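PDB 5MKW: DNA annealing helicase and endonuclease ZRANB3 from Homo sapiens, which anneals DNA strands and cuts DNA to preserve genome stability at stalled or collapsed replication forks, this chain being its HNH endonuclease domain. Local coordinates for residues A[21-26]-A[94-99]. Sequence-based numbering, arbitrary orientation. Where two conformers were deposited one is given.
Sequences QLCNVN and TLCTVC. With ZN (zinc ion), chain C.
A zinc ion joins C23 to C96 and C99 across this contact, and C20, just before segment 21-26, supplies the fourth thiolate. Two CxxC pairs, one in the loop after helix 5-16 and one where strand 92-96 turns into helix 97-118, thus form a Cys4 zinc site in the HNH (His-Me finger) domain. C23 SG binds the metal at 2.3 Å, C99 SG at 2.3 Å and C96 SG at 2.4 Å. In both C23 and C96 the sulfur stands between backbone N and carbonyl carbon (chi1 76° and 73°), which brings the two thiolates to the ion, one from each segment. C96 is also the N-cap of helix 97-118: its SG accepts C99 N along a nearly straight bond (N-H...S 171°), which may temper the thiolate charge. Apolar side chains lie beside the metal. V25 sets CG2 against C96 CB, with W50 touching both residues, and the branched end of L22 crosses L95 obliquely, L22 CG and CD1 meeting L95 CD2. One backbone bond ties the loop to strand 92-96: Q21 N donates to T94 O over 2.9 Å, while Q21 CG rests on that same oxygen at 3.5 Å.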
loop_
_atom_site.group_PDB
_atom_site.type_symbol
_atom_site.label_atom_id
_atom_site.label_comp_id
_atom_site.label_asym_id
_atom_site.label_seq_id
_atom_site.Cartn_x
_atom_site.Cartn_y
_atom_site.Cartn_z
ATOM N N GLN A 21 -6.842 2.804 5.939
ATOM C CA GLN A 21 -8.252 3.128 6.151
ATOM C C GLN A 21 -9.151 1.910 6.058
ATOM O O GLN A 21 -10.301 1.986 6.448
ATOM C CB GLN A 21 -8.698 4.197 5.177
ATOM C CG GLN A 21 -7.960 5.497 5.364
ATOM C CD GLN A 21 -8.125 6.061 6.794
ATOM O OE1 GLN A 21 -9.201 6.496 7.170
ATOM N NE2 GLN A 21 -7.054 6.052 7.573
ATOM N N LEU A 22 -8.596 0.772 5.633
ATOM C CA LEU A 22 -9.349 -0.491 5.603
ATOM C C LEU A 22 -9.141 -1.338 6.845
ATOM O O LEU A 22 -10.112 -1.853 7.382
ATOM C CB LEU A 22 -9.036 -1.309 4.354
ATOM C CG LEU A 22 -9.329 -0.575 3.048
ATOM C CD1 LEU A 22 -9.156 -1.452 1.827
ATOM C CD2 LEU A 22 -10.717 0.068 3.075
ATOM N N CYS A 23 -7.888 -1.523 7.271
ATOM C CA CYS A 23 -7.589 -2.431 8.360
ATOM C C CYS A 23 -7.022 -1.747 9.602
ATOM O O CYS A 23 -6.881 -2.392 10.626
ATOM C CB CYS A 23 -6.620 -3.527 7.884
ATOM S SG CYS A 23 -4.918 -2.966 7.716
ATOM N N ASN A 24 -6.720 -0.463 9.489
ATOM C CA ASN A 24 -6.334 0.434 10.577
ATOM C C ASN A 24 -4.983 0.134 11.220
ATOM O O ASN A 24 -4.640 0.695 12.251
ATOM C CB ASN A 24 -7.483 0.660 11.562
ATOM C CG ASN A 24 -8.720 1.198 10.859
ATOM O OD1 ASN A 24 -8.666 2.208 10.117
ATOM N ND2 ASN A 24 -9.801 0.426 10.932
ATOM N N VAL A 25 -4.136 -0.572 10.500
ATOM C CA VAL A 25 -2.767 -0.639 10.943
ATOM C C VAL A 25 -2.081 0.700 10.799
ATOM O O VAL A 25 -2.391 1.499 9.889
ATOM C CB VAL A 25 -1.951 -1.759 10.262
ATOM C CG1 VAL A 25 -2.581 -3.102 10.570
ATOM C CG2 VAL A 25 -1.787 -1.511 8.767
ATOM N N ASN A 26 -1.166 0.980 11.712
ATOM C CA ASN A 26 -0.383 2.209 11.588
ATOM C C ASN A 26 0.909 1.921 10.832
ATOM O O ASN A 26 1.918 1.495 11.413
ATOM C CB ASN A 26 -0.076 2.861 12.947
ATOM C CG ASN A 26 0.552 4.230 12.768
ATOM O OD1 ASN A 26 1.223 4.526 11.769
ATOM N ND2 ASN A 26 0.258 5.097 13.679
ATOM N N THR A 94 -5.295 6.253 2.357
ATOM C CA THR A 94 -4.144 5.483 2.722
ATOM C C THR A 94 -4.540 4.036 2.863
ATOM O O THR A 94 -5.525 3.691 3.547
ATOM C CB THR A 94 -3.599 5.999 4.087
ATOM O OG1 THR A 94 -3.284 7.400 3.985
ATOM C CG2 THR A 94 -2.366 5.240 4.468
ATOM N N LEU A 95 -3.761 3.188 2.210
ATOM C CA LEU A 95 -3.838 1.738 2.389
ATOM C C LEU A 95 -2.463 1.232 2.800
ATOM O O LEU A 95 -1.440 1.644 2.219
ATOM C CB LEU A 95 -4.231 1.034 1.071
ATOM C CG LEU A 95 -5.584 1.309 0.414
ATOM C CD1 LEU A 95 -5.766 0.431 -0.818
ATOM C CD2 LEU A 95 -6.733 1.081 1.377
ATOM N N CYS A 96 -2.410 0.282 3.731
ATOM C CA CYS A 96 -1.192 -0.450 3.932
ATOM C C CYS A 96 -0.901 -1.263 2.645
ATOM O O CYS A 96 -1.776 -1.469 1.768
ATOM C CB CYS A 96 -1.306 -1.389 5.157
ATOM S SG CYS A 96 -2.326 -2.839 4.901
ATOM N N THR A 97 0.333 -1.730 2.518
ATOM C CA THR A 97 0.721 -2.405 1.285
ATOM C C THR A 97 0.079 -3.777 1.100
ATOM O O THR A 97 -0.090 -4.207 -0.007
ATOM C CB THR A 97 2.242 -2.451 1.133
ATOM O OG1 THR A 97 2.847 -2.743 2.405
ATOM C CG2 THR A 97 2.719 -1.069 0.616
ATOM N N VAL A 98 -0.341 -4.422 2.176
ATOM C CA VAL A 98 -1.036 -5.687 2.089
ATOM C C VAL A 98 -2.460 -5.455 1.540
ATOM O O VAL A 98 -2.890 -6.096 0.597
ATOM C CB VAL A 98 -1.065 -6.410 3.452
ATOM C CG1 VAL A 98 -2.069 -7.561 3.452
ATOM C CG2 VAL A 98 0.330 -6.929 3.816
ATOM N N CYS A 99 -3.153 -4.477 2.074
ATOM C CA CYS A 99 -4.451 -4.112 1.481
ATOM C C CYS A 99 -4.336 -3.602 0.032
ATOM O O CYS A 99 -5.208 -3.829 -0.803
ATOM C CB CYS A 99 -5.137 -3.054 2.333
ATOM S SG CYS A 99 -5.692 -3.675 3.960
HETATM ZN ZN ZN C . -4.561 -2.405 5.507
#